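Local coordinates for protein putative glucarate dehydratase (Pseudomonas fluorescens, PDB 4IT1) that probably catalyses the magnesium-dependent dehydration of D-glucarate to 5-dehydro-4-deoxy-D-glucarate, as a member of the mandelate racemase/muconate lactonizing enzyme family, at residues P39-F50 with F171-Y182. Numbering follows the deposited sequence.
Sequences PLLNASGIHEPF and FFKYAQHVDSPY
From the active-site pocket, at Phe171, Asn42 and His47, the contact between capping-domain loop 39-50 and the loop following barrel strand 163-170 runs outward to His177, whose imidazole is clamped between two prolines. Pro39 CD lies over one face, 3.7 Å from the centroid of the His177 ring, and Pro49 CA over the opposite face at 3.4 Å, both as CH-pi contacts. NE2 of His177 bonds to Asp37 O and a water links ND1 to His47 O, so both nitrogens fix the ring's rotation. Beyond Pro49, the Tyr182 hydroxyl donates to Pro49 O (OH to O 2.8 Å) in the carbonyl plane, on a lone pair, while the Tyr182 edge meets the Phe50 face in an offset edge-to-face pair, planes at 88°. At the other end Leu41 N bonds to Phe172 O (3.0 Å), part of a single bridge between Leu40 and Lys173. With CG anti to the carbonyl carbon (chi1 -55°) and an extended chi2 (174°), Leu40 sets CD1 over the centre of the Phe171 ring, 4.2 Å from its centroid. Phe171 lies beside Lys215, the predicted proton acceptor. Asn42 ND2 and His47 NE2 hold a tartrate, probably from the crystallisation liquor, while His47 ND1 bonds to Asp37. A capping-domain loop helping to close the active site at the barrel's end is characteristic of the enolase superfamily.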
# COMPACT_ATOMS: atom_id res chain seq x y z
N PRO A 39 9.25 -35.93 10.79
CA PRO A 39 10.64 -35.66 11.17
C PRO A 39 11.39 -34.88 10.09
O PRO A 39 12.41 -35.36 9.57
CB PRO A 39 11.23 -37.07 11.35
CG PRO A 39 10.36 -37.95 10.50
CD PRO A 39 8.99 -37.37 10.66
N LEU A 40 10.90 -33.68 9.77
CA LEU A 40 11.50 -32.86 8.72
C LEU A 40 12.80 -32.19 9.17
O LEU A 40 12.83 -31.49 10.19
CB LEU A 40 10.49 -31.82 8.21
CG LEU A 40 9.14 -32.38 7.73
CD1 LEU A 40 8.16 -31.27 7.38
CD2 LEU A 40 9.32 -33.34 6.55
N LEU A 41 13.87 -32.42 8.42
CA LEU A 41 15.19 -31.86 8.70
C LEU A 41 15.36 -30.47 8.11
O LEU A 41 14.90 -30.20 6.99
CB LEU A 41 16.27 -32.77 8.13
CG LEU A 41 16.55 -34.11 8.80
CD1 LEU A 41 17.51 -34.93 7.93
CD2 LEU A 41 17.14 -33.91 10.19
N ASN A 42 16.03 -29.58 8.85
CA ASN A 42 16.37 -28.25 8.36
C ASN A 42 17.73 -27.76 8.88
O ASN A 42 18.46 -28.52 9.51
CB ASN A 42 15.25 -27.24 8.68
CG ASN A 42 15.12 -26.96 10.16
OD1 ASN A 42 16.11 -26.93 10.89
ND2 ASN A 42 13.90 -26.72 10.61
N ALA A 43 18.05 -26.49 8.61
CA ALA A 43 19.33 -25.91 9.00
C ALA A 43 19.56 -25.97 10.52
O ALA A 43 20.63 -26.40 10.96
CB ALA A 43 19.42 -24.47 8.51
N SER A 44 18.55 -25.57 11.28
CA SER A 44 18.57 -25.51 12.74
C SER A 44 18.57 -26.88 13.43
O SER A 44 19.14 -27.04 14.52
CB SER A 44 17.36 -24.71 13.22
OG SER A 44 17.47 -23.35 12.84
N GLY A 45 17.91 -27.86 12.82
CA GLY A 45 17.86 -29.21 13.37
C GLY A 45 16.80 -30.08 12.73
O GLY A 45 16.95 -30.50 11.58
N ILE A 46 15.73 -30.34 13.48
CA ILE A 46 14.66 -31.24 13.04
C ILE A 46 13.36 -30.94 13.75
O ILE A 46 13.34 -30.59 14.93
CB ILE A 46 15.02 -32.73 13.26
CG1 ILE A 46 14.02 -33.64 12.52
CG2 ILE A 46 15.07 -33.07 14.75
CD1 ILE A 46 14.47 -35.07 12.35
N HIS A 47 12.26 -31.10 13.01
CA HIS A 47 10.93 -30.87 13.54
C HIS A 47 10.58 -31.82 14.68
O HIS A 47 11.04 -32.97 14.72
CB HIS A 47 9.89 -31.01 12.42
CG HIS A 47 9.82 -29.82 11.51
ND1 HIS A 47 8.62 -29.21 11.18
CD2 HIS A 47 10.78 -29.12 10.87
CE1 HIS A 47 8.86 -28.20 10.37
NE2 HIS A 47 10.16 -28.12 10.17
N GLU A 48 9.77 -31.31 15.59
CA GLU A 48 9.16 -32.10 16.65
C GLU A 48 7.98 -32.90 16.06
O GLU A 48 7.38 -32.47 15.07
CB GLU A 48 8.69 -31.17 17.75
CG GLU A 48 9.84 -30.63 18.60
CD GLU A 48 9.50 -29.32 19.27
OE1 GLU A 48 9.16 -29.35 20.46
OE2 GLU A 48 9.57 -28.27 18.59
N PRO A 49 7.63 -34.04 16.68
CA PRO A 49 6.48 -34.82 16.19
C PRO A 49 5.17 -34.03 16.18
O PRO A 49 4.20 -34.47 15.55
CB PRO A 49 6.41 -36.00 17.16
CG PRO A 49 7.14 -35.54 18.38
CD PRO A 49 8.24 -34.68 17.86
N PHE A 50 5.14 -32.88 16.85
CA PHE A 50 3.99 -31.98 16.77
C PHE A 50 4.40 -30.56 16.45
O PHE A 50 5.55 -30.17 16.65
CB PHE A 50 3.13 -32.05 18.04
CG PHE A 50 2.63 -33.43 18.34
CD1 PHE A 50 1.44 -33.89 17.77
CD2 PHE A 50 3.35 -34.29 19.16
CE1 PHE A 50 0.99 -35.18 18.02
CE2 PHE A 50 2.90 -35.58 19.42
CZ PHE A 50 1.71 -36.02 18.85
N PHE A 171 11.66 -31.77 1.47
CA PHE A 171 12.50 -31.83 2.66
C PHE A 171 13.26 -33.14 2.70
O PHE A 171 12.76 -34.17 2.27
CB PHE A 171 11.63 -31.80 3.92
CG PHE A 171 11.06 -30.45 4.23
CD1 PHE A 171 9.88 -30.03 3.62
CD2 PHE A 171 11.68 -29.62 5.15
CE1 PHE A 171 9.34 -28.79 3.92
CE2 PHE A 171 11.15 -28.37 5.45
CZ PHE A 171 9.97 -27.95 4.84
N PHE A 172 14.48 -33.09 3.24
CA PHE A 172 15.10 -34.30 3.74
C PHE A 172 14.40 -34.64 5.06
O PHE A 172 13.94 -33.74 5.78
CB PHE A 172 16.60 -34.11 3.93
CG PHE A 172 17.32 -33.81 2.65
CD1 PHE A 172 17.70 -34.84 1.79
CD2 PHE A 172 17.62 -32.50 2.29
CE1 PHE A 172 18.37 -34.57 0.60
CE2 PHE A 172 18.29 -32.22 1.11
CZ PHE A 172 18.67 -33.26 0.26
N LYS A 173 14.27 -35.93 5.35
CA LYS A 173 13.61 -36.38 6.57
C LYS A 173 14.15 -37.74 7.00
O LYS A 173 14.70 -38.49 6.18
CB LYS A 173 12.08 -36.41 6.41
CG LYS A 173 11.53 -37.49 5.47
CD LYS A 173 10.03 -37.33 5.21
CE LYS A 173 9.18 -37.73 6.41
NZ LYS A 173 9.32 -39.17 6.77
N TYR A 174 14.00 -38.05 8.29
CA TYR A 174 14.24 -39.40 8.80
C TYR A 174 12.96 -40.21 8.59
O TYR A 174 11.88 -39.64 8.40
CB TYR A 174 14.60 -39.38 10.30
CG TYR A 174 15.95 -38.78 10.64
CD1 TYR A 174 17.07 -39.00 9.83
CD2 TYR A 174 16.12 -38.01 11.79
CE1 TYR A 174 18.31 -38.46 10.15
CE2 TYR A 174 17.36 -37.47 12.12
CZ TYR A 174 18.45 -37.69 11.29
OH TYR A 174 19.67 -37.15 11.61
N ALA A 175 13.09 -41.53 8.64
CA ALA A 175 11.94 -42.42 8.49
C ALA A 175 10.91 -42.19 9.60
O ALA A 175 9.70 -42.24 9.35
CB ALA A 175 12.40 -43.87 8.47
N GLN A 176 11.39 -41.92 10.81
CA GLN A 176 10.52 -41.77 11.97
C GLN A 176 11.11 -40.86 13.03
O GLN A 176 12.34 -40.73 13.14
CB GLN A 176 10.22 -43.15 12.59
CG GLN A 176 11.47 -43.96 12.90
CD GLN A 176 11.19 -45.16 13.79
OE1 GLN A 176 11.44 -46.30 13.41
NE2 GLN A 176 10.68 -44.91 15.00
N HIS A 177 10.23 -40.25 13.81
CA HIS A 177 10.60 -39.57 15.05
C HIS A 177 11.17 -40.57 16.06
O HIS A 177 10.62 -41.66 16.24
CB HIS A 177 9.39 -38.87 15.65
CG HIS A 177 8.91 -37.69 14.86
ND1 HIS A 177 9.59 -36.50 14.80
CD2 HIS A 177 7.80 -37.52 14.10
CE1 HIS A 177 8.93 -35.65 14.04
NE2 HIS A 177 7.84 -36.25 13.60
N VAL A 178 12.26 -40.19 16.71
CA VAL A 178 12.81 -40.93 17.84
C VAL A 178 11.73 -41.09 18.92
O VAL A 178 10.97 -40.15 19.18
CB VAL A 178 14.07 -40.23 18.42
CG1 VAL A 178 13.70 -39.04 19.30
CG2 VAL A 178 14.96 -41.22 19.16
N ASP A 179 11.66 -42.29 19.51
CA ASP A 179 10.63 -42.61 20.51
C ASP A 179 9.30 -41.94 20.17
O ASP A 179 8.78 -41.14 20.95
CB ASP A 179 11.10 -42.23 21.92
CG ASP A 179 12.43 -42.88 22.30
OD1 ASP A 179 12.86 -43.84 21.62
OD2 ASP A 179 13.03 -42.43 23.29
N SER A 180 8.78 -42.28 19.00
CA SER A 180 7.58 -41.65 18.44
C SER A 180 6.32 -42.04 19.21
O SER A 180 6.14 -43.21 19.55
CB SER A 180 7.43 -42.04 16.96
OG SER A 180 6.39 -41.30 16.34
N PRO A 181 5.44 -41.05 19.48
CA PRO A 181 4.18 -41.27 20.21
C PRO A 181 2.99 -41.64 19.30
O PRO A 181 1.83 -41.50 19.72
CB PRO A 181 3.95 -39.92 20.89
CG PRO A 181 4.56 -38.92 19.97
CD PRO A 181 5.59 -39.62 19.11
N TYR A 182 3.28 -42.09 18.07
CA TYR A 182 2.28 -42.54 17.10
C TYR A 182 2.95 -43.31 15.95
O TYR A 182 4.18 -43.41 15.90
CB TYR A 182 1.44 -41.37 16.56
CG TYR A 182 2.24 -40.20 16.00
CD1 TYR A 182 3.10 -40.36 14.91
CD2 TYR A 182 2.13 -38.92 16.57
CE1 TYR A 182 3.83 -39.30 14.40
CE2 TYR A 182 2.86 -37.84 16.06
CZ TYR A 182 3.71 -38.04 14.98
OH TYR A 182 4.44 -37.00 14.46
O HOH W 1 15.66 -30.90 4.33
O HOH W 2 12.18 -35.66 15.60